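Local coordinates for putative glycosyltransferase (GalT1) (Streptococcus parasanguinis FW213, PDB 5HEA), which probably transfers sugar from a nucleotide-sugar donor, as the C-terminal, GT-A-containing part of a longer bacterial protein, seen here as a hexamer, at residues H104-R107 / A108-N112; S134-K137 / E138-F141; A193-Y196 / R197-K201; I235-A238 / E239-I242. All coordinates share one frame; numbering follows the deposited sequence.

Three of the four contacts are turns of helix and one is a surface loop. Interactions 1 and 2 belong to the family 2 glycosyltransferase part of the chain; their centres lie about 18 Å apart and their nearest atoms about 6 Å apart, without touching. Interactions 3 and 4 form a pair of their own, with centres about 13 Å apart and side chains in contact: Tyr196 of the helix 195-201 makes a cation-pi contact with Arg241 of the helix 231-247, and Ala193 CB packs against Asn237 OD1 at 3.4 Å. Both of these helices also reach a second subunit. Interactions 2 and 4 stand farthest apart, about 32 Å between centres.

Interaction 1. Residues H104-R107 / A108-N112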
loop_
_atom_site.group_PDB
_atom_site.type_symbol
_atom_site.label_atom_id
_atom_site.label_comp_id
_atom_site.label_asym_id
_atom_site.label_seq_id
_atom_site.Cartn_x
_atom_site.Cartn_y
_atom_site.Cartn_z
ATOM N N HIS A 104 -17.211 26.994 -38.796
ATOM C CA HIS A 104 -16.468 28.246 -38.653
ATOM C C HIS A 104 -14.987 28.059 -38.340
ATOM O O HIS A 104 -14.156 28.782 -38.879
ATOM C CB HIS A 104 -17.130 29.168 -37.626
ATOM C CG HIS A 104 -18.379 29.817 -38.131
ATOM N ND1 HIS A 104 -18.917 30.953 -37.560
ATOM C CD2 HIS A 104 -19.186 29.500 -39.172
ATOM C CE1 HIS A 104 -20.004 31.302 -38.226
ATOM N NE2 HIS A 104 -20.189 30.439 -39.208
ATOM N N LEU A 105 -14.665 27.100 -37.467
ATOM C CA LEU A 105 -13.279 26.737 -37.173
ATOM C C LEU A 105 -12.596 26.173 -38.410
ATOM O O LEU A 105 -11.437 26.494 -38.698
ATOM C CB LEU A 105 -13.212 25.684 -36.045
ATOM C CG LEU A 105 -13.429 26.199 -34.623
ATOM C CD1 LEU A 105 -13.441 25.046 -33.622
ATOM C CD2 LEU A 105 -12.351 27.230 -34.265
ATOM N N TYR A 106 -13.315 25.317 -39.131
ATOM C CA TYR A 106 -12.762 24.684 -40.322
ATOM C C TYR A 106 -12.422 25.734 -41.383
ATOM O O TYR A 106 -11.296 25.794 -41.860
ATOM C CB TYR A 106 -13.713 23.630 -40.895
ATOM C CG TYR A 106 -13.159 22.938 -42.132
ATOM C CD1 TYR A 106 -12.251 21.892 -42.015
ATOM C CD2 TYR A 106 -13.527 23.348 -43.415
ATOM C CE1 TYR A 106 -11.731 21.262 -43.139
ATOM C CE2 TYR A 106 -13.009 22.718 -44.550
ATOM C CZ TYR A 106 -12.114 21.679 -44.401
ATOM O OH TYR A 106 -11.592 21.046 -45.507
ATOM N N ARG A 107 -13.399 26.569 -41.731
ATOM C CA ARG A 107 -13.169 27.645 -42.701
ATOM C C ARG A 107 -12.017 28.568 -42.306
ATOM O O ARG A 107 -11.202 28.958 -43.146
ATOM C CB ARG A 107 -14.437 28.473 -42.870
ATOM C CG ARG A 107 -15.529 27.720 -43.575
ATOM C CD ARG A 107 -15.914 28.416 -44.866
ATOM N NE ARG A 107 -16.594 27.489 -45.765
ATOM C CZ ARG A 107 -17.847 27.087 -45.600
ATOM N NH1 ARG A 107 -18.557 27.544 -44.576
ATOM N NH2 ARG A 107 -18.392 26.234 -46.458
ATOM N N ALA A 108 -11.948 28.914 -41.023
ATOM C CA ALA A 108 -10.941 29.860 -40.554
ATOM C C ALA A 108 -9.539 29.274 -40.719
ATOM O O ALA A 108 -8.584 29.988 -40.999
ATOM C CB ALA A 108 -11.207 30.244 -39.095
ATOM N N LEU A 109 -9.422 27.961 -40.559
ATOM C CA LEU A 109 -8.128 27.309 -40.693
ATOM C C LEU A 109 -7.765 27.179 -42.179
ATOM O O LEU A 109 -6.712 27.653 -42.630
ATOM C CB LEU A 109 -8.162 25.934 -40.010
ATOM C CG LEU A 109 -6.871 25.125 -39.878
ATOM C CD1 LEU A 109 -6.948 24.173 -38.682
ATOM C CD2 LEU A 109 -6.592 24.334 -41.180
ATOM N N VAL A 110 -8.658 26.548 -42.931
ATOM C CA VAL A 110 -8.401 26.196 -44.331
ATOM C C VAL A 110 -8.285 27.412 -45.267
ATOM O O VAL A 110 -7.368 27.485 -46.090
ATOM C CB VAL A 110 -9.458 25.173 -44.837
ATOM C CG1 VAL A 110 -9.422 25.055 -46.343
ATOM C CG2 VAL A 110 -9.216 23.815 -44.182
ATOM N N ASP A 111 -9.179 28.383 -45.122
ATOM C CA ASP A 111 -9.123 29.565 -45.975
ATOM C C ASP A 111 -7.877 30.406 -45.722
ATOM O O ASP A 111 -7.443 31.167 -46.588
ATOM C CB ASP A 111 -10.366 30.442 -45.800
ATOM C CG ASP A 111 -11.632 29.777 -46.313
ATOM O OD1 ASP A 111 -11.539 28.692 -46.926
ATOM O OD2 ASP A 111 -12.724 30.357 -46.115
ATOM N N ASN A 112 -7.304 30.288 -44.535
ATOM C CA ASN A 112 -6.143 31.113 -44.203
ATOM C C ASN A 112 -4.796 30.417 -44.320
ATOM O O ASN A 112 -3.744 31.048 -44.173
ATOM C CB ASN A 112 -6.308 31.729 -42.819
ATOM C CG ASN A 112 -7.349 32.817 -42.806
ATOM O OD1 ASN A 112 -7.126 33.898 -43.348
ATOM N ND2 ASN A 112 -8.497 32.540 -42.197
#
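Val110 lays its CG2 methyl over one face of the Tyr106 ring, one turn further along the helix 101-110 of the GT-A glycosyltransferase domain. The methyl sits 3.8 Å from the ring centroid and 21° off the ring normal, a CH-pi contact shifted toward the rim, with CZ as the nearest ring carbon. The first torsion of Tyr106 sets CG opposite the backbone N, and the ring can then rise beside the fourth residue on. At its far end the hydroxyl is hydrogen-bonded to Glu5.

Arg107 and Asp111 run side by side and point the same way, yet their charged ends do not meet: NE of Arg107 and OD2 of Asp111 remain 4.8 Å apart, and the guanidinium and carboxylate planes are turned 34° from each other. What touches is the aliphatic part, CD of Arg107 lying 3.9 Å from OD2 of Asp111. The guanidinium instead forms a salt bridge with Glu103, one turn earlier.

On the buried side Leu105, Ala108 and Leu109 face the sheet, where they pack on strands 116-125, 171-174 and 204-217. Backbone bonds of the i to i+4 kind hold the turn, and the straightest of them, from Val110 N to Tyr106 O, spans 2.9 Å at 176°. Asn112 turns its side chain back along the chain: its ND2 donates to the Ala108 carbonyl O over 2.8 Å, and the acceptor lies in the plane of the Asn112 amide.

Interaction 2. Residues S134-K137 / E138-F141; sequences SITK and EKYF
Thr136 and Glu138 meet at the start of a short 3-10 turn, the closest side-chain approach of this loop: OE1 of Glu138 comes to 3.5 Å from CB of Thr136. A bend at chi2 (75°) brings the Glu138 carboxylate back beside the threonine. The two side chains slant across one another in van der Waals contact, and Thr136 OG1 also borders the start of the Lys139 chain, 3.8 Å from its CG.

The tight part of the contact is therefore mainly backbone. Lys139 N donates to the Thr136 carbonyl O at 3.0 Å, and Tyr140 N to that of Lys137 at 3.2 Å, two successive i to i+3 bonds that wind the chain in 3-10 fashion. In both, the donor approaches from above the carbonyl plane, 69° out of it for Tyr140 N on Lys137 O.

On the solvent side the charged chains diverge. Lys137 NZ and Glu138 OE2, though of opposite charge, stay 5.5 Å apart, so any attraction between them is at most a loose one across the surface. The Lys139 amine extends from the turn on its own course.

The loop links strand 130-132 to strand 142-146 and is tied down at both ends. Ile135 N bonds to the side chain of Asn122 in strand 116-125, whereas Lys139 O and the backbone of Phe141 bond to Asn209 in strand 204-217, with Tyr140 packed on Ile208 and Glu210 of the same strand.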
loop_
_atom_site.group_PDB
_atom_site.type_symbol
_atom_site.label_atom_id
_atom_site.label_comp_id
_atom_site.label_asym_id
_atom_site.label_seq_id
_atom_site.Cartn_x
_atom_site.Cartn_y
_atom_site.Cartn_z
ATOM N N SER A 134 -20.547 37.152 -23.025
ATOM C CA SER A 134 -19.398 38.035 -22.845
ATOM C C SER A 134 -18.841 38.492 -24.187
ATOM O O SER A 134 -18.414 39.636 -24.335
ATOM C CB SER A 134 -18.301 37.317 -22.063
ATOM O OG SER A 134 -18.808 36.762 -20.863
ATOM N N ILE A 135 -18.842 37.582 -25.158
ATOM C CA ILE A 135 -18.351 37.879 -26.496
ATOM C C ILE A 135 -19.543 38.196 -27.386
ATOM O O ILE A 135 -20.361 37.323 -27.679
ATOM C CB ILE A 135 -17.561 36.692 -27.084
ATOM C CG1 ILE A 135 -16.521 36.203 -26.077
ATOM C CG2 ILE A 135 -16.896 37.086 -28.395
ATOM C CD1 ILE A 135 -15.535 37.281 -25.656
ATOM N N THR A 136 -19.645 39.455 -27.797
ATOM C CA THR A 136 -20.793 39.924 -28.568
ATOM C C THR A 136 -20.480 40.055 -30.065
ATOM O O THR A 136 -19.314 40.106 -30.470
ATOM C CB THR A 136 -21.283 41.290 -28.049
ATOM O OG1 THR A 136 -20.191 42.215 -28.058
ATOM C CG2 THR A 136 -21.817 41.162 -26.631
ATOM N N LYS A 137 -21.537 40.108 -30.872
ATOM C CA LYS A 137 -21.438 40.292 -32.319
ATOM C C LYS A 137 -20.631 41.551 -32.670
ATOM O O LYS A 137 -19.876 41.568 -33.644
ATOM C CB LYS A 137 -22.852 40.389 -32.898
ATOM C CG LYS A 137 -22.961 40.322 -34.407
ATOM C CD LYS A 137 -24.320 40.867 -34.867
ATOM C CE LYS A 137 -25.494 40.067 -34.304
ATOM N NZ LYS A 137 -26.814 40.550 -34.815
ATOM N N GLU A 138 -20.787 42.593 -31.857
ATOM C CA GLU A 138 -20.151 43.885 -32.105
ATOM C C GLU A 138 -18.649 43.812 -31.938
ATOM O O GLU A 138 -17.913 44.606 -32.532
ATOM C CB GLU A 138 -20.707 44.961 -31.162
ATOM C CG GLU A 138 -22.132 45.411 -31.477
ATOM C CD GLU A 138 -23.188 44.392 -31.060
ATOM O OE1 GLU A 138 -22.948 43.634 -30.089
ATOM O OE2 GLU A 138 -24.256 44.350 -31.714
ATOM N N LYS A 139 -18.201 42.866 -31.118
ATOM C CA LYS A 139 -16.777 42.689 -30.845
ATOM C C LYS A 139 -16.120 41.607 -31.704
ATOM O O LYS A 139 -14.959 41.276 -31.492
ATOM C CB LYS A 139 -16.547 42.390 -29.354
ATOM C CG LYS A 139 -16.655 43.621 -28.453
ATOM C CD LYS A 139 -15.652 44.697 -28.893
ATOM C CE LYS A 139 -15.530 45.833 -27.877
ATOM N NZ LYS A 139 -16.778 46.638 -27.769
ATOM N N TYR A 140 -16.855 41.058 -32.664
ATOM C CA TYR A 140 -16.283 40.046 -33.549
ATOM C C TYR A 140 -15.069 40.556 -34.317
ATOM O O TYR A 140 -15.077 41.649 -34.875
ATOM C CB TYR A 140 -17.317 39.511 -34.546
ATOM C CG TYR A 140 -16.723 38.547 -35.559
ATOM C CD1 TYR A 140 -16.568 37.208 -35.252
ATOM C CD2 TYR A 140 -16.316 38.980 -36.824
ATOM C CE1 TYR A 140 -16.024 36.318 -36.164
ATOM C CE2 TYR A 140 -15.765 38.093 -37.747
ATOM C CZ TYR A 140 -15.625 36.760 -37.406
ATOM O OH TYR A 140 -15.083 35.851 -38.293
ATOM N N PHE A 141 -14.018 39.752 -34.326
ATOM C CA PHE A 141 -12.933 39.940 -35.266
ATOM C C PHE A 141 -12.301 38.586 -35.557
ATOM O O PHE A 141 -12.552 37.598 -34.863
ATOM C CB PHE A 141 -11.886 40.951 -34.763
ATOM C CG PHE A 141 -11.048 40.452 -33.618
ATOM C CD1 PHE A 141 -9.844 39.784 -33.853
ATOM C CD2 PHE A 141 -11.450 40.650 -32.310
ATOM C CE1 PHE A 141 -9.062 39.315 -32.796
ATOM C CE2 PHE A 141 -10.669 40.180 -31.240
ATOM C CZ PHE A 141 -9.479 39.520 -31.486
#

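Interaction 3. Residues A193-Y196 / R197-K201; sequences ATIY and RLYLK
Arg197 reaches back from the first turn of the helix 195-201 to the residue before its N-cap, Thr194, and grips the Ala193 carbonyl O. Among the hydrogen bonds, NE of Arg197 donates to this oxygen over 2.8 Å, lying in the carbonyl plane, while the oxygen lies at the edge of the guanidinium, in the plane of that group. NH2 adds a weak bond of 3.1 Å to Ala193 O and also bonds to the carbonyl of Arg182. The bend at chi3 (-90°) turns the guanidinium back toward Ala193. Thr194 OG1 is itself hydrogen-bonded to the Glu190 carbonyl.

Aromatic contacts come from Tyr196 and Tyr199. Arg197 CG lies over one face of the Tyr196 ring, 3.8 Å from its centroid, a CH-pi contact; the ring and guanidinium planes stand 77° apart. Tyr199 instead meets Trp150 edge-to-face and gives its hydroxyl to the Thr164 carbonyl.

Apolar packing completes this buried turn. Ile195 CD1 touches Leu198 CD1 at 4.1 Å, both side chains packing on Phe173 of strand 171-174, and Tyr196 CD2 lies 3.9 Å from Leu200 CD1. Across the interface Leu200 packs on Leu288 of the second subunit. CG2 of Ile195 lies against the CZ end of the Tyr199 ring, 3.6 Å from CZ.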
loop_
_atom_site.group_PDB
_atom_site.type_symbol
_atom_site.label_atom_id
_atom_site.label_comp_id
_atom_site.label_asym_id
_atom_site.label_seq_id
_atom_site.Cartn_x
_atom_site.Cartn_y
_atom_site.Cartn_z
ATOM N N ALA A 193 -0.439 22.207 -19.471
ATOM C CA ALA A 193 0.861 21.612 -19.795
ATOM C C ALA A 193 1.018 21.234 -21.262
ATOM O O ALA A 193 2.117 20.889 -21.693
ATOM C CB ALA A 193 1.106 20.374 -18.915
ATOM N N THR A 194 -0.058 21.323 -22.042
ATOM C CA THR A 194 -0.069 20.658 -23.347
ATOM C C THR A 194 -0.404 21.543 -24.557
ATOM O O THR A 194 0.270 21.465 -25.584
ATOM C CB THR A 194 -1.036 19.424 -23.328
ATOM O OG1 THR A 194 -0.707 18.575 -22.221
ATOM C CG2 THR A 194 -0.918 18.612 -24.621
ATOM N N ILE A 195 -1.454 22.354 -24.442
ATOM C CA ILE A 195 -1.985 23.090 -25.592
ATOM C C ILE A 195 -0.914 23.975 -26.226
ATOM O O ILE A 195 -0.729 23.965 -27.442
ATOM C CB ILE A 195 -3.257 23.894 -25.214
ATOM C CG1 ILE A 195 -4.384 22.929 -24.842
ATOM C CG2 ILE A 195 -3.722 24.765 -26.374
ATOM C CD1 ILE A 195 -4.685 21.894 -25.948
ATOM N N TYR A 196 -0.171 24.700 -25.400
ATOM C CA TYR A 196 0.851 25.607 -25.933
ATOM C C TYR A 196 1.922 24.888 -26.753
ATOM O O TYR A 196 2.492 25.466 -27.687
ATOM C CB TYR A 196 1.480 26.447 -24.818
ATOM C CG TYR A 196 2.535 25.729 -24.013
ATOM C CD1 TYR A 196 2.185 24.900 -22.958
ATOM C CD2 TYR A 196 3.886 25.907 -24.290
ATOM C CE1 TYR A 196 3.156 24.247 -22.207
ATOM C CE2 TYR A 196 4.865 25.260 -23.544
ATOM C CZ TYR A 196 4.491 24.432 -22.506
ATOM O OH TYR A 196 5.457 23.782 -21.769
ATOM N N ARG A 197 2.201 23.628 -26.427
ATOM C CA ARG A 197 3.174 22.884 -27.223
ATOM C C ARG A 197 2.683 22.652 -28.656
ATOM O O ARG A 197 3.469 22.673 -29.601
ATOM C CB ARG A 197 3.574 21.580 -26.530
ATOM C CG ARG A 197 4.218 21.829 -25.163
ATOM C CD ARG A 197 4.725 20.558 -24.528
ATOM N NE ARG A 197 3.721 19.896 -23.694
ATOM C CZ ARG A 197 3.371 18.615 -23.815
ATOM N NH1 ARG A 197 3.939 17.867 -24.759
ATOM N NH2 ARG A 197 2.466 18.071 -22.992
ATOM N N LEU A 198 1.383 22.448 -28.827
ATOM C CA LEU A 198 0.810 22.395 -30.175
ATOM C C LEU A 198 0.984 23.715 -30.934
ATOM O O LEU A 198 1.335 23.724 -32.123
ATOM C CB LEU A 198 -0.670 22.034 -30.096
ATOM C CG LEU A 198 -0.916 20.630 -29.555
ATOM C CD1 LEU A 198 -2.373 20.501 -29.098
ATOM C CD2 LEU A 198 -0.598 19.614 -30.654
ATOM N N TYR A 199 0.747 24.832 -30.251
ATOM C CA TYR A 199 0.972 26.151 -30.859
ATOM C C TYR A 199 2.417 26.286 -31.380
ATOM O O TYR A 199 2.671 26.784 -32.492
ATOM C CB TYR A 199 0.740 27.258 -29.834
ATOM C CG TYR A 199 -0.658 27.428 -29.300
ATOM C CD1 TYR A 199 -1.770 27.133 -30.071
ATOM C CD2 TYR A 199 -0.860 27.927 -28.013
ATOM C CE1 TYR A 199 -3.053 27.308 -29.563
ATOM C CE2 TYR A 199 -2.134 28.099 -27.495
ATOM C CZ TYR A 199 -3.218 27.789 -28.273
ATOM O OH TYR A 199 -4.471 27.980 -27.770
ATOM N N LEU A 200 3.373 25.837 -30.575
ATOM C CA LEU A 200 4.788 25.954 -30.952
ATOM C C LEU A 200 5.137 25.111 -32.187
ATOM O O LEU A 200 6.153 25.346 -32.836
ATOM C CB LEU A 200 5.699 25.602 -29.767
ATOM C CG LEU A 200 5.644 26.546 -28.565
ATOM C CD1 LEU A 200 6.364 25.937 -27.359
ATOM C CD2 LEU A 200 6.239 27.917 -28.926
ATOM N N LYS A 201 4.289 24.138 -32.519
ATOM C CA LYS A 201 4.487 23.323 -33.716
ATOM C C LYS A 201 3.968 24.043 -34.958
ATOM O O LYS A 201 4.359 23.711 -36.074
ATOM C CB LYS A 201 3.766 21.975 -33.585
ATOM C CG LYS A 201 4.380 20.992 -32.593
ATOM C CD LYS A 201 5.581 20.291 -33.187
ATOM C CE LYS A 201 5.779 18.912 -32.563
ATOM N NZ LYS A 201 4.850 17.874 -33.093
#

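Interaction 4. Residues I235-A238 / E239-I242; sequences ISNA and EERI
Ile235 and Glu239 touch across one turn of the helix 231-247, which packs against helices 253-272 and 276-291 in the helical C-terminal part of the chain. The CG2 methyl of Ile235 comes to 3.4 Å from OE2 of Glu239; the straight Glu239 chain carries its carboxylate alongside this methyl. The i to i+4 backbone bonds are regular, such as Glu240 N to Ser236 O at 2.9 Å.

The carbonyl O of Asn237 lies 4.2 Å above the Arg241 guanidinium plane, over its centre, in addition to accepting the Arg241 N-H.

Outside this shell, partners set the polar ends. Glu239 OE2 takes a salt bridge from Lys285 and a hydrogen bond from Tyr259. NH2 of Arg241 forms a salt bridge with Asp192, and NE, whose single N-H is shared with a water, is hydrogen-bonded to Gln255. Asn237 ND2 donates to Arg189 O and to Asp192, so Asp192 is shared by Asn237 and Arg241. Glu240 OE2 is salt-bridged to Lys285 of the second subunit, linking the turn to that subunit.

Two waters bridge the turn. One accepts from Arg241 NE and donates to Ala238 O; the other donates to Asn237 O and, at 2.6 Å, to OE1 of Glu240.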
loop_
_atom_site.group_PDB
_atom_site.type_symbol
_atom_site.label_atom_id
_atom_site.label_comp_id
_atom_site.label_asym_id
_atom_site.label_seq_id
_atom_site.Cartn_x
_atom_site.Cartn_y
_atom_site.Cartn_z
ATOM N N ILE A 235 2.442 25.543 -10.869
ATOM C CA ILE A 235 3.770 26.136 -10.780
ATOM C C ILE A 235 4.724 25.462 -11.752
ATOM O O ILE A 235 5.384 26.136 -12.533
ATOM C CB ILE A 235 4.312 26.061 -9.329
ATOM C CG1 ILE A 235 3.378 26.830 -8.397
ATOM C CG2 ILE A 235 5.718 26.629 -9.242
ATOM C CD1 ILE A 235 3.129 28.254 -8.880
ATOM N N SER A 236 4.802 24.130 -11.716
ATOM C CA SER A 236 5.755 23.431 -12.587
ATOM C C SER A 236 5.426 23.594 -14.088
ATOM O O SER A 236 6.341 23.692 -14.913
ATOM C CB SER A 236 5.891 21.954 -12.195
ATOM O OG SER A 236 4.672 21.288 -12.386
ATOM N N ASN A 237 4.137 23.650 -14.437
ATOM C CA ASN A 237 3.741 23.958 -15.821
ATOM C C ASN A 237 4.287 25.300 -16.295
ATOM O O ASN A 237 4.776 25.405 -17.410
ATOM C CB ASN A 237 2.213 23.965 -16.012
ATOM C CG ASN A 237 1.602 22.571 -15.941
ATOM O OD1 ASN A 237 2.313 21.573 -15.919
ATOM N ND2 ASN A 237 0.274 22.504 -15.923
ATOM N N ALA A 238 4.155 26.335 -15.465
ATOM C CA ALA A 238 4.638 27.670 -15.831
ATOM C C ALA A 238 6.178 27.709 -15.961
ATOM O O ALA A 238 6.723 28.375 -16.846
ATOM C CB ALA A 238 4.146 28.719 -14.816
ATOM N N GLU A 239 6.870 26.989 -15.083
ATOM C CA GLU A 239 8.341 26.910 -15.137
ATOM C C GLU A 239 8.830 26.172 -16.378
ATOM O O GLU A 239 9.722 26.629 -17.077
ATOM C CB GLU A 239 8.884 26.256 -13.861
ATOM C CG GLU A 239 8.758 27.194 -12.658
ATOM C CD GLU A 239 8.894 26.497 -11.314
ATOM O OE1 GLU A 239 8.958 25.248 -11.286
ATOM O OE2 GLU A 239 8.941 27.212 -10.282
ATOM N N GLU A 240 8.226 25.027 -16.656
ATOM C CA GLU A 240 8.509 24.284 -17.884
ATOM C C GLU A 240 8.275 25.148 -19.142
ATOM O O GLU A 240 9.097 25.179 -20.068
ATOM C CB GLU A 240 7.607 23.043 -17.886
ATOM C CG GLU A 240 7.701 22.103 -19.079
ATOM C CD GLU A 240 6.754 20.914 -18.900
ATOM O OE1 GLU A 240 5.540 21.121 -18.613
ATOM O OE2 GLU A 240 7.232 19.769 -19.003
ATOM N N ARG A 241 7.160 25.870 -19.168
ATOM C CA ARG A 241 6.819 26.691 -20.333
ATOM C C ARG A 241 7.793 27.866 -20.536
ATOM O O ARG A 241 8.212 28.159 -21.670
ATOM C CB ARG A 241 5.369 27.185 -20.241
ATOM C CG ARG A 241 4.997 28.260 -21.269
ATOM C CD ARG A 241 3.475 28.467 -21.349
ATOM N NE ARG A 241 2.830 28.719 -20.059
ATOM C CZ ARG A 241 1.981 27.874 -19.471
ATOM N NH1 ARG A 241 1.682 26.724 -20.060
ATOM N NH2 ARG A 241 1.416 28.175 -18.299
ATOM N N ILE A 242 8.158 28.535 -19.448
ATOM C CA ILE A 242 9.172 29.588 -19.532
ATOM C C ILE A 242 10.489 29.032 -20.057
ATOM O O ILE A 242 11.107 29.627 -20.939
ATOM C CB ILE A 242 9.380 30.310 -18.177
ATOM C CG1 ILE A 242 8.161 31.195 -17.883
ATOM C CG2 ILE A 242 10.690 31.141 -18.193
ATOM C CD1 ILE A 242 8.014 31.581 -16.415
HETATM O O HOH W 1 4.271 23.302 -19.352
HETATM O O HOH W 2 4.517 30.286 -17.833
#